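Local atomic coordinates of methyltransferase (Streptomyces avermitilis, PDB entry 3GIW), a protein that probably transfers a methyl group from S-adenosyl-L-methionine to an acceptor not yet identified, and binds the by-product S-adenosyl-L-homocysteine in a Rossmann-type fold. Residues Arg26-Ile31 with Val57-Asn62; Ser49-Ala54 with Val210-Arg215; Arg63-Arg68 with Val247-Trp252. One frame throughout, in Å; residues are numbered along the deposited sequence.

Interaction 1: residues Arg26-Ile31 with Val57-Asn62; sequences RIYDYI and VHMRAN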
loop_
_atom_site.group_PDB
_atom_site.type_symbol
_atom_site.label_atom_id
_atom_site.label_comp_id
_atom_site.label_asym_id
_atom_site.label_seq_id
_atom_site.Cartn_x
_atom_site.Cartn_y
_atom_site.Cartn_z
ATOM N N ARG A 26 -9.907 -5.760 -5.589
ATOM C CA ARG A 26 -10.389 -6.202 -6.887
ATOM C C ARG A 26 -10.814 -5.026 -7.783
ATOM O O ARG A 26 -10.589 -5.051 -8.998
ATOM C CB ARG A 26 -11.558 -7.199 -6.710
ATOM C CG ARG A 26 -11.203 -8.415 -5.821
ATOM C CD ARG A 26 -12.412 -9.271 -5.487
ATOM N NE ARG A 26 -12.202 -9.999 -4.219
ATOM C CZ ARG A 26 -13.074 -10.895 -3.741
ATOM N NH1 ARG A 26 -14.204 -11.134 -4.409
ATOM N NH2 ARG A 26 -12.817 -11.534 -2.608
ATOM N N ILE A 27 -11.434 -3.998 -7.188
ATOM C CA ILE A 27 -11.699 -2.766 -7.952
ATOM C C ILE A 27 -10.385 -2.165 -8.454
ATOM O O ILE A 27 -10.271 -1.760 -9.622
ATOM C CB ILE A 27 -12.443 -1.713 -7.066
ATOM C CG1 ILE A 27 -13.858 -2.196 -6.717
ATOM C CG2 ILE A 27 -12.482 -0.338 -7.759
ATOM C CD1 ILE A 27 -14.532 -1.415 -5.580
ATOM N N TYR A 28 -9.392 -2.099 -7.571
ATOM C CA TYR A 28 -8.093 -1.521 -7.944
ATOM C C TYR A 28 -7.507 -2.321 -9.128
ATOM O O TYR A 28 -7.055 -1.750 -10.152
ATOM C CB TYR A 28 -7.181 -1.555 -6.727
ATOM C CG TYR A 28 -5.799 -0.991 -6.890
ATOM C CD1 TYR A 28 -4.740 -1.795 -7.254
ATOM C CD2 TYR A 28 -5.521 0.339 -6.586
ATOM C CE1 TYR A 28 -3.456 -1.275 -7.360
ATOM C CE2 TYR A 28 -4.245 0.845 -6.659
ATOM C CZ TYR A 28 -3.218 0.041 -7.041
ATOM O OH TYR A 28 -1.945 0.596 -7.092
ATOM N N ASP A 29 -7.526 -3.654 -9.018
ATOM C CA ASP A 29 -6.995 -4.464 -10.092
ATOM C C ASP A 29 -7.748 -4.262 -11.413
ATOM O O ASP A 29 -7.119 -4.155 -12.466
ATOM C CB ASP A 29 -6.981 -5.951 -9.704
ATOM C CG ASP A 29 -6.023 -6.772 -10.536
ATOM O OD1 ASP A 29 -4.828 -6.448 -10.557
ATOM O OD2 ASP A 29 -6.471 -7.756 -11.142
ATOM N N TYR A 30 -9.074 -4.224 -11.353
ATOM C CA TYR A 30 -9.907 -3.934 -12.533
ATOM C C TYR A 30 -9.442 -2.631 -13.185
ATOM O O TYR A 30 -9.145 -2.582 -14.389
ATOM C CB TYR A 30 -11.384 -3.859 -12.152
ATOM C CG TYR A 30 -12.228 -3.269 -13.248
ATOM C CD1 TYR A 30 -12.388 -3.934 -14.453
ATOM C CD2 TYR A 30 -12.837 -2.033 -13.096
ATOM C CE1 TYR A 30 -13.144 -3.400 -15.462
ATOM C CE2 TYR A 30 -13.602 -1.476 -14.086
ATOM C CZ TYR A 30 -13.760 -2.171 -15.286
ATOM O OH TYR A 30 -14.513 -1.628 -16.328
ATOM N N ILE A 31 -9.349 -1.571 -12.385
ATOM C CA ILE A 31 -9.020 -0.250 -12.930
ATOM C C ILE A 31 -7.611 -0.185 -13.532
ATOM O O ILE A 31 -7.451 0.482 -14.540
ATOM C CB ILE A 31 -9.248 0.833 -11.849
ATOM C CG1 ILE A 31 -10.729 0.971 -11.486
ATOM C CG2 ILE A 31 -8.573 2.200 -12.223
ATOM C CD1 ILE A 31 -11.676 1.538 -12.580
ATOM N N VAL A 57 -5.721 7.098 -13.603
ATOM C CA VAL A 57 -4.446 7.818 -13.518
ATOM C C VAL A 57 -3.965 7.778 -12.060
ATOM O O VAL A 57 -2.809 7.468 -11.780
ATOM C CB VAL A 57 -4.620 9.280 -14.031
ATOM C CG1 VAL A 57 -3.420 10.134 -13.661
ATOM C CG2 VAL A 57 -4.845 9.289 -15.575
ATOM N N HIS A 58 -4.881 8.042 -11.139
ATOM C CA HIS A 58 -4.597 7.967 -9.693
ATOM C C HIS A 58 -4.110 6.575 -9.255
ATOM O O HIS A 58 -3.092 6.433 -8.569
ATOM C CB HIS A 58 -5.875 8.419 -8.934
ATOM C CG HIS A 58 -5.996 7.968 -7.510
ATOM N ND1 HIS A 58 -5.467 8.683 -6.447
ATOM C CD2 HIS A 58 -6.672 6.925 -6.973
ATOM C CE1 HIS A 58 -5.791 8.056 -5.331
ATOM N NE2 HIS A 58 -6.500 6.980 -5.613
HETATM N N MSE A 59 -4.809 5.528 -9.684
HETATM C CA MSE A 59 -4.492 4.176 -9.227
HETATM C C MSE A 59 -3.160 3.712 -9.860
HETATM O O MSE A 59 -2.322 3.123 -9.166
HETATM C CB MSE A 59 -5.691 3.252 -9.491
HETATM C CG MSE A 59 -6.851 3.531 -8.549
HETATM SE SE MSE A 59 -8.273 2.285 -8.728
HETATM C CE MSE A 59 -9.001 2.424 -6.940
ATOM N N ARG A 60 -2.926 4.013 -11.138
ATOM C CA ARG A 60 -1.659 3.688 -11.760
ATOM C C ARG A 60 -0.493 4.465 -11.093
ATOM O O ARG A 60 0.597 3.899 -10.853
ATOM C CB ARG A 60 -1.785 3.915 -13.263
ATOM C CG ARG A 60 -2.732 2.890 -13.936
ATOM C CD ARG A 60 -3.105 3.214 -15.392
ATOM N NE ARG A 60 -3.090 2.008 -16.237
ATOM C CZ ARG A 60 -4.141 1.271 -16.611
ATOM N NH1 ARG A 60 -5.382 1.560 -16.239
ATOM N NH2 ARG A 60 -3.945 0.206 -17.380
ATOM N N ALA A 61 -0.720 5.736 -10.740
ATOM C CA ALA A 61 0.311 6.522 -10.110
ATOM C C ALA A 61 0.671 5.977 -8.726
ATOM O O ALA A 61 1.829 6.045 -8.293
ATOM C CB ALA A 61 -0.118 8.030 -9.993
ATOM N N ASN A 62 -0.301 5.468 -7.997
ATOM C CA ASN A 62 -0.013 4.854 -6.702
ATOM C C ASN A 62 0.866 3.610 -6.860
ATOM O O ASN A 62 1.853 3.432 -6.117
ATOM C CB ASN A 62 -1.299 4.509 -5.961
ATOM C CG ASN A 62 -1.036 3.741 -4.667
ATOM O OD1 ASN A 62 -0.717 4.357 -3.657
ATOM N ND2 ASN A 62 -1.084 2.418 -4.739
#
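The CA atoms of Tyr28 and Met59 are nearest each other where helix segments 26-31 and 57-62 cross, their axes 9.9 Å apart and nearly perpendicular (-101°). Met59, a selenomethionine, fills the crossing with its extended side chain. It slides past Tyr28 in the opposite direction, so that its CG lies 4.0 Å from CD2 of the ring, while the selenium stands obliquely off that ring, 5.0 Å from its centroid, in a Met-aromatic contact. Ile31 meets Met59 at about a right angle, its CG2 methyl 3.5 Å from SE; a long, flexible, polarisable chain suits a place between an aromatic ring and a beta-branched residue. With CG anti to the backbone N (chi1 -179°), Tyr28 carries its hydroxyl across to the other helix. There Asn62 ND2 donates to Tyr28 OH over 3.1 Å in a nearly straight bond (165°), the oxygen lying in the plane of the amide, which stands almost perpendicular to the ring. Ser199 hydrogen-bonds the other end of that amide, at OD1, so both ends help to fix its rotation. Replacing Asn62 with a leucine would probably leave the Tyr28 hydroxyl and Ser199 without this shared partner, and the phenol freer to shift. Since Tyr28 and Asn62 both bind S-adenosyl-L-homocysteine in a structure of this protein, their bond is consistent with a pocket wall partly ordered without the ligand.

Interaction 2: residues Ser49-Ala54 with Val210-Arg215; sequences SREWPA and VGRVAR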
loop_
_atom_site.group_PDB
_atom_site.type_symbol
_atom_site.label_atom_id
_atom_site.label_comp_id
_atom_site.label_asym_id
_atom_site.label_seq_id
_atom_site.Cartn_x
_atom_site.Cartn_y
_atom_site.Cartn_z
ATOM N N SER A 49 -15.384 5.810 -11.893
ATOM C CA SER A 49 -14.749 6.527 -13.009
ATOM C C SER A 49 -15.706 7.549 -13.666
ATOM O O SER A 49 -15.238 8.555 -14.195
ATOM C CB SER A 49 -14.211 5.557 -14.068
ATOM O OG SER A 49 -13.143 4.783 -13.555
ATOM N N ARG A 50 -17.024 7.288 -13.626
ATOM C CA ARG A 50 -17.993 8.260 -14.132
ATOM C C ARG A 50 -17.958 9.533 -13.278
ATOM O O ARG A 50 -18.104 10.643 -13.793
ATOM C CB ARG A 50 -19.410 7.664 -14.206
ATOM C CG ARG A 50 -19.634 6.734 -15.404
ATOM C CD ARG A 50 -21.005 6.043 -15.336
ATOM N NE ARG A 50 -21.180 5.097 -16.433
ATOM C CZ ARG A 50 -22.262 4.341 -16.585
ATOM N NH1 ARG A 50 -23.254 4.419 -15.701
ATOM N NH2 ARG A 50 -22.368 3.516 -17.632
ATOM N N GLU A 51 -17.791 9.370 -11.969
ATOM C CA GLU A 51 -17.682 10.516 -11.053
ATOM C C GLU A 51 -16.326 11.219 -11.153
ATOM O O GLU A 51 -16.243 12.442 -11.033
ATOM C CB GLU A 51 -17.923 10.068 -9.594
ATOM C CG GLU A 51 -19.310 9.484 -9.353
ATOM C CD GLU A 51 -20.432 10.502 -9.474
ATOM O OE1 GLU A 51 -20.188 11.718 -9.384
ATOM O OE2 GLU A 51 -21.589 10.075 -9.635
ATOM N N TRP A 52 -15.263 10.442 -11.376
ATOM C CA TRP A 52 -13.903 10.978 -11.403
ATOM C C TRP A 52 -13.118 10.289 -12.504
ATOM O O TRP A 52 -12.526 9.215 -12.301
ATOM C CB TRP A 52 -13.212 10.784 -10.046
ATOM C CG TRP A 52 -11.907 11.501 -9.892
ATOM C CD1 TRP A 52 -11.551 12.717 -10.398
ATOM C CD2 TRP A 52 -10.782 11.040 -9.140
ATOM N NE1 TRP A 52 -10.294 13.049 -9.988
ATOM C CE2 TRP A 52 -9.782 12.025 -9.229
ATOM C CE3 TRP A 52 -10.532 9.885 -8.413
ATOM C CZ2 TRP A 52 -8.540 11.889 -8.593
ATOM C CZ3 TRP A 52 -9.294 9.722 -7.808
ATOM C CH2 TRP A 52 -8.313 10.730 -7.894
ATOM N N PRO A 53 -13.135 10.882 -13.703
ATOM C CA PRO A 53 -12.428 10.276 -14.842
ATOM C C PRO A 53 -10.958 9.959 -14.624
ATOM O O PRO A 53 -10.443 9.016 -15.254
ATOM C CB PRO A 53 -12.658 11.269 -15.991
ATOM C CG PRO A 53 -14.018 11.900 -15.622
ATOM C CD PRO A 53 -13.970 12.045 -14.116
ATOM N N ALA A 54 -10.298 10.700 -13.739
ATOM C CA ALA A 54 -8.890 10.447 -13.407
ATOM C C ALA A 54 -8.638 9.229 -12.531
ATOM O O ALA A 54 -7.467 8.911 -12.259
ATOM C CB ALA A 54 -8.211 11.689 -12.755
ATOM N N VAL A 210 -13.528 13.448 -5.825
ATOM C CA VAL A 210 -13.015 12.463 -4.870
ATOM C C VAL A 210 -14.024 12.189 -3.755
ATOM O O VAL A 210 -14.229 11.014 -3.357
ATOM C CB VAL A 210 -11.614 12.833 -4.365
ATOM C CG1 VAL A 210 -11.147 11.882 -3.197
ATOM C CG2 VAL A 210 -10.687 12.813 -5.541
ATOM N N GLY A 211 -14.700 13.234 -3.270
ATOM C CA GLY A 211 -15.803 13.013 -2.315
ATOM C C GLY A 211 -16.876 12.098 -2.849
ATOM O O GLY A 211 -17.366 11.219 -2.131
ATOM N N ARG A 212 -17.296 12.307 -4.093
ATOM C CA ARG A 212 -18.295 11.442 -4.702
ATOM C C ARG A 212 -17.799 9.991 -4.808
ATOM O O ARG A 212 -18.564 9.045 -4.537
ATOM C CB ARG A 212 -18.715 11.996 -6.082
ATOM C CG ARG A 212 -19.565 13.267 -6.018
ATOM C CD ARG A 212 -20.977 12.931 -5.615
ATOM N NE ARG A 212 -21.669 12.243 -6.708
ATOM C CZ ARG A 212 -22.967 11.938 -6.723
ATOM N NH1 ARG A 212 -23.765 12.282 -5.715
ATOM N NH2 ARG A 212 -23.490 11.308 -7.768
ATOM N N VAL A 213 -16.525 9.828 -5.174
ATOM C CA VAL A 213 -15.926 8.470 -5.233
ATOM C C VAL A 213 -15.969 7.821 -3.843
ATOM O O VAL A 213 -16.394 6.688 -3.691
ATOM C CB VAL A 213 -14.496 8.484 -5.821
ATOM C CG1 VAL A 213 -13.770 7.118 -5.611
ATOM C CG2 VAL A 213 -14.564 8.813 -7.324
ATOM N N ALA A 214 -15.597 8.579 -2.820
ATOM C CA ALA A 214 -15.609 8.042 -1.454
ATOM C C ALA A 214 -17.014 7.612 -1.053
ATOM O O ALA A 214 -17.196 6.582 -0.393
ATOM C CB ALA A 214 -15.034 9.061 -0.474
ATOM N N ARG A 215 -18.027 8.384 -1.457
ATOM C CA ARG A 215 -19.394 8.032 -1.141
ATOM C C ARG A 215 -19.876 6.796 -1.921
ATOM O O ARG A 215 -20.701 6.033 -1.377
ATOM C CB ARG A 215 -20.317 9.242 -1.270
ATOM C CG ARG A 215 -19.928 10.329 -0.237
ATOM C CD ARG A 215 -20.903 11.467 -0.112
ATOM N NE ARG A 215 -20.927 12.404 -1.237
ATOM C CZ ARG A 215 -20.091 13.442 -1.381
ATOM N NH1 ARG A 215 -19.088 13.654 -0.546
ATOM N NH2 ARG A 215 -20.270 14.253 -2.410
#
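Glu51 and Arg212 supply the ionic part of this contact, a salt bridge between the last turn of helix 39-51 and helix 207-219. The arginine comes side-on and uses two nitrogens, one for each carboxylate oxygen: NE donates to Glu51 OE1 at 3.1 Å and NH2 to Glu51 OE2 at 2.9 Å. Both oxygens lie close to the guanidinium plane, yet the donors reach them from above the carboxylate plane, because the two flat groups are turned 64° from each other. Bends at chi2 and chi3 turn the arginine's end toward the glutamate, which is likewise bent at chi2 (-68°), and this lets two long side chains pair across neighbouring backbones. The apolar part is carried by Trp52, the first residue to leave helical geometry. Val210 sets CG2 over one face of the indole, 3.7 Å from the centroid of the six-membered ring and only 6° off its normal, a clear CH-pi contact; Ala54 CB covers the opposite face. Val213 CG2 packs on Trp52 CB at 3.6 Å. Compact valine methyls suit the helix surface beneath a broad flat ring, while the charged pair suits the more exposed margin. Beyond the valines, Trp52 also meets Ala268. This is helix-end packing in a Rossmann-type methyltransferase, joining the turn between helices 39-51 and 55-75 to the helix that follows strand 195-201.

Interaction 3: residues Arg63-Arg68 with Val247-Trp252; sequences RDWMNR and VQVHKW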
loop_
_atom_site.group_PDB
_atom_site.type_symbol
_atom_site.label_atom_id
_atom_site.label_comp_id
_atom_site.label_asym_id
_atom_site.label_seq_id
_atom_site.Cartn_x
_atom_site.Cartn_y
_atom_site.Cartn_z
ATOM N N ARG A 63 0.566 2.777 -7.854
ATOM C CA ARG A 63 1.389 1.595 -8.110
ATOM C C ARG A 63 2.793 2.008 -8.512
ATOM O O ARG A 63 3.799 1.414 -8.027
ATOM C CB ARG A 63 0.742 0.655 -9.127
ATOM C CG ARG A 63 1.438 -0.735 -9.168
ATOM C CD ARG A 63 1.144 -1.602 -7.951
ATOM N NE ARG A 63 1.950 -2.833 -7.952
ATOM C CZ ARG A 63 1.768 -3.842 -7.097
ATOM N NH1 ARG A 63 0.794 -3.783 -6.185
ATOM N NH2 ARG A 63 2.564 -4.914 -7.158
ATOM N N ASP A 64 2.940 2.993 -9.395
ATOM C CA ASP A 64 4.249 3.461 -9.841
ATOM C C ASP A 64 5.070 4.010 -8.652
ATOM O O ASP A 64 6.279 3.776 -8.552
ATOM C CB ASP A 64 4.102 4.562 -10.908
ATOM C CG ASP A 64 3.599 4.045 -12.259
ATOM O OD1 ASP A 64 3.650 2.836 -12.519
ATOM O OD2 ASP A 64 3.139 4.887 -13.064
ATOM N N TRP A 65 4.388 4.712 -7.745
ATOM C CA TRP A 65 4.996 5.250 -6.541
ATOM C C TRP A 65 5.552 4.099 -5.685
ATOM O O TRP A 65 6.686 4.195 -5.202
ATOM C CB TRP A 65 4.002 6.132 -5.730
ATOM C CG TRP A 65 4.656 6.660 -4.473
ATOM C CD1 TRP A 65 5.436 7.745 -4.374
ATOM C CD2 TRP A 65 4.634 6.050 -3.174
ATOM N NE1 TRP A 65 5.916 7.872 -3.086
ATOM C CE2 TRP A 65 5.444 6.828 -2.341
ATOM C CE3 TRP A 65 4.010 4.917 -2.642
ATOM C CZ2 TRP A 65 5.655 6.503 -0.998
ATOM C CZ3 TRP A 65 4.262 4.598 -1.329
ATOM C CH2 TRP A 65 5.039 5.397 -0.525
HETATM N N MSE A 66 4.772 3.043 -5.490
HETATM C CA MSE A 66 5.279 1.897 -4.727
HETATM C C MSE A 66 6.592 1.425 -5.335
HETATM O O MSE A 66 7.548 1.152 -4.623
HETATM C CB MSE A 66 4.265 0.735 -4.717
HETATM C CG MSE A 66 4.759 -0.500 -3.944
HETATM SE SE MSE A 66 5.836 -1.785 -4.970
HETATM C CE MSE A 66 4.441 -2.841 -5.680
ATOM N N ASN A 67 6.622 1.300 -6.654
ATOM C CA ASN A 67 7.813 0.827 -7.336
ATOM C C ASN A 67 9.018 1.732 -7.010
ATOM O O ASN A 67 10.105 1.237 -6.693
ATOM C CB ASN A 67 7.633 0.769 -8.864
ATOM C CG ASN A 67 6.589 -0.238 -9.340
ATOM O OD1 ASN A 67 6.093 -1.075 -8.605
ATOM N ND2 ASN A 67 6.310 -0.177 -10.625
ATOM N N ARG A 68 8.860 3.053 -7.086
ATOM C CA ARG A 68 9.957 3.972 -6.817
ATOM C C ARG A 68 10.343 3.959 -5.325
ATOM O O ARG A 68 11.533 4.025 -5.005
ATOM C CB ARG A 68 9.612 5.392 -7.280
ATOM C CG ARG A 68 9.323 5.488 -8.745
ATOM C CD ARG A 68 9.353 6.905 -9.258
ATOM N NE ARG A 68 8.504 7.860 -8.550
ATOM C CZ ARG A 68 7.177 7.919 -8.645
ATOM N NH1 ARG A 68 6.507 7.089 -9.429
ATOM N NH2 ARG A 68 6.496 8.792 -7.908
ATOM N N VAL A 247 4.191 14.327 0.128
ATOM C CA VAL A 247 3.793 15.029 -1.101
ATOM C C VAL A 247 2.896 14.175 -1.960
ATOM O O VAL A 247 2.774 12.975 -1.741
ATOM C CB VAL A 247 5.007 15.436 -1.943
ATOM C CG1 VAL A 247 5.959 16.367 -1.171
ATOM C CG2 VAL A 247 5.786 14.206 -2.456
ATOM N N GLN A 248 2.176 14.777 -2.901
ATOM C CA GLN A 248 1.411 13.956 -3.825
ATOM C C GLN A 248 2.313 12.915 -4.504
ATOM O O GLN A 248 3.433 13.211 -4.846
ATOM C CB GLN A 248 0.684 14.803 -4.870
ATOM C CG GLN A 248 -0.496 15.600 -4.318
ATOM C CD GLN A 248 -1.202 16.298 -5.482
ATOM O OE1 GLN A 248 -0.684 17.263 -6.056
ATOM N NE2 GLN A 248 -2.367 15.755 -5.881
ATOM N N VAL A 249 1.816 11.695 -4.684
ATOM C CA VAL A 249 2.680 10.592 -5.102
ATOM C C VAL A 249 3.424 10.846 -6.393
ATOM O O VAL A 249 4.586 10.398 -6.523
ATOM C CB VAL A 249 1.972 9.218 -5.193
ATOM C CG1 VAL A 249 1.656 8.707 -3.820
ATOM C CG2 VAL A 249 0.723 9.216 -6.081
ATOM N N HIS A 250 2.848 11.570 -7.355
ATOM C CA HIS A 250 3.526 11.808 -8.630
ATOM C C HIS A 250 4.652 12.836 -8.516
ATOM O O HIS A 250 5.410 13.031 -9.467
ATOM C CB HIS A 250 2.521 12.203 -9.702
ATOM C CG HIS A 250 1.888 13.529 -9.465
ATOM N ND1 HIS A 250 1.232 13.843 -8.288
ATOM C CD2 HIS A 250 1.766 14.617 -10.263
ATOM C CE1 HIS A 250 0.756 15.073 -8.372
ATOM N NE2 HIS A 250 1.057 15.562 -9.564
ATOM N N LYS A 251 4.745 13.485 -7.373
ATOM C CA LYS A 251 5.805 14.447 -7.066
ATOM C C LYS A 251 6.929 13.882 -6.171
ATOM O O LYS A 251 7.855 14.610 -5.811
ATOM C CB LYS A 251 5.173 15.690 -6.394
ATOM C CG LYS A 251 4.195 16.398 -7.294
ATOM C CD LYS A 251 3.654 17.683 -6.688
ATOM C CE LYS A 251 2.613 18.266 -7.607
ATOM N NZ LYS A 251 2.200 19.651 -7.202
ATOM N N TRP A 252 6.821 12.607 -5.790
ATOM C CA TRP A 252 7.821 11.946 -4.945
ATOM C C TRP A 252 8.861 11.241 -5.826
ATOM O O TRP A 252 8.561 10.224 -6.442
ATOM C CB TRP A 252 7.157 10.956 -3.972
ATOM C CG TRP A 252 8.023 10.471 -2.848
ATOM C CD1 TRP A 252 8.088 11.006 -1.604
ATOM C CD2 TRP A 252 8.993 9.402 -2.887
ATOM N NE1 TRP A 252 9.016 10.332 -0.845
ATOM C CE2 TRP A 252 9.604 9.361 -1.617
ATOM C CE3 TRP A 252 9.379 8.470 -3.853
ATOM C CZ2 TRP A 252 10.613 8.424 -1.293
ATOM C CZ3 TRP A 252 10.396 7.548 -3.539
ATOM C CH2 TRP A 252 10.980 7.530 -2.266
#
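Trp65 and Trp252 both hold CG anti to the backbone N (chi1 179° and -166°), which sends the two indoles into the same space between helix 55-75 and the turn that follows strand 240-248. They meet as an offset edge-to-face pair with planes 74° apart and five-membered-ring centroids separated by 4.9 Å. The Trp65 edge supplies the contact: its NE1 stands over one face of the Trp252 ring, 3.4 Å from CG. Val249 comes to Trp65 from another direction, laying CG1 over a face of the five-membered ring, 4.0 Å from its centroid, as a CH-pi contact. Trp65 is thus held at face and edge by two residues, one in the 3-10 turn and one just after it, and a large flat side chain suits a buried place where it can meet both. It also touches Ile167 and Val273 of the central sheet. The polar part belongs to Arg68, nearly one helical turn further on. Its chain bends at chi3 and presents the guanidinium side-on to the backbone carbonyl of Trp252, which accepts two hydrogen bonds, one from NE at 3.2 Å and the other from NH2 at 2.9 Å. The oxygen lies in the guanidinium plane; the NE bond runs nearly along the C=O direction, whereas NH2 approaches at a tilt. NH2 is also 2.9 Å from Val249 O. A long planar donor suits this place because it can satisfy a main-chain acceptor at a turn. Helix 55-75, the same helix that carries the ligand-binding residues Asn62 and Arg63, here packs against the 3-10 turn 249-251 that leaves the edge strand of the Rossmann-type methyltransferase sheet.

Helix 55-75 is shared by interactions 1 and 3, which use successive parts of it: 57-62 faces helix 24-31, and 63-68 faces the turn after the edge strand. Interaction 2 touches that helix through Trp52, which packs on His58. Interactions 2 and 3 do not touch, their centres lying about 20 Å apart. Interaction 3 is a buried contact, built on indoles and a main-chain acceptor; interaction 2, farther from the centre of the chain than the other two, combines a buried aromatic patch with a charged pair toward the surface. Interaction 1, partly buried, belongs to the ligand pocket, and Tyr28 OH touches Arg63 CB of interaction 3.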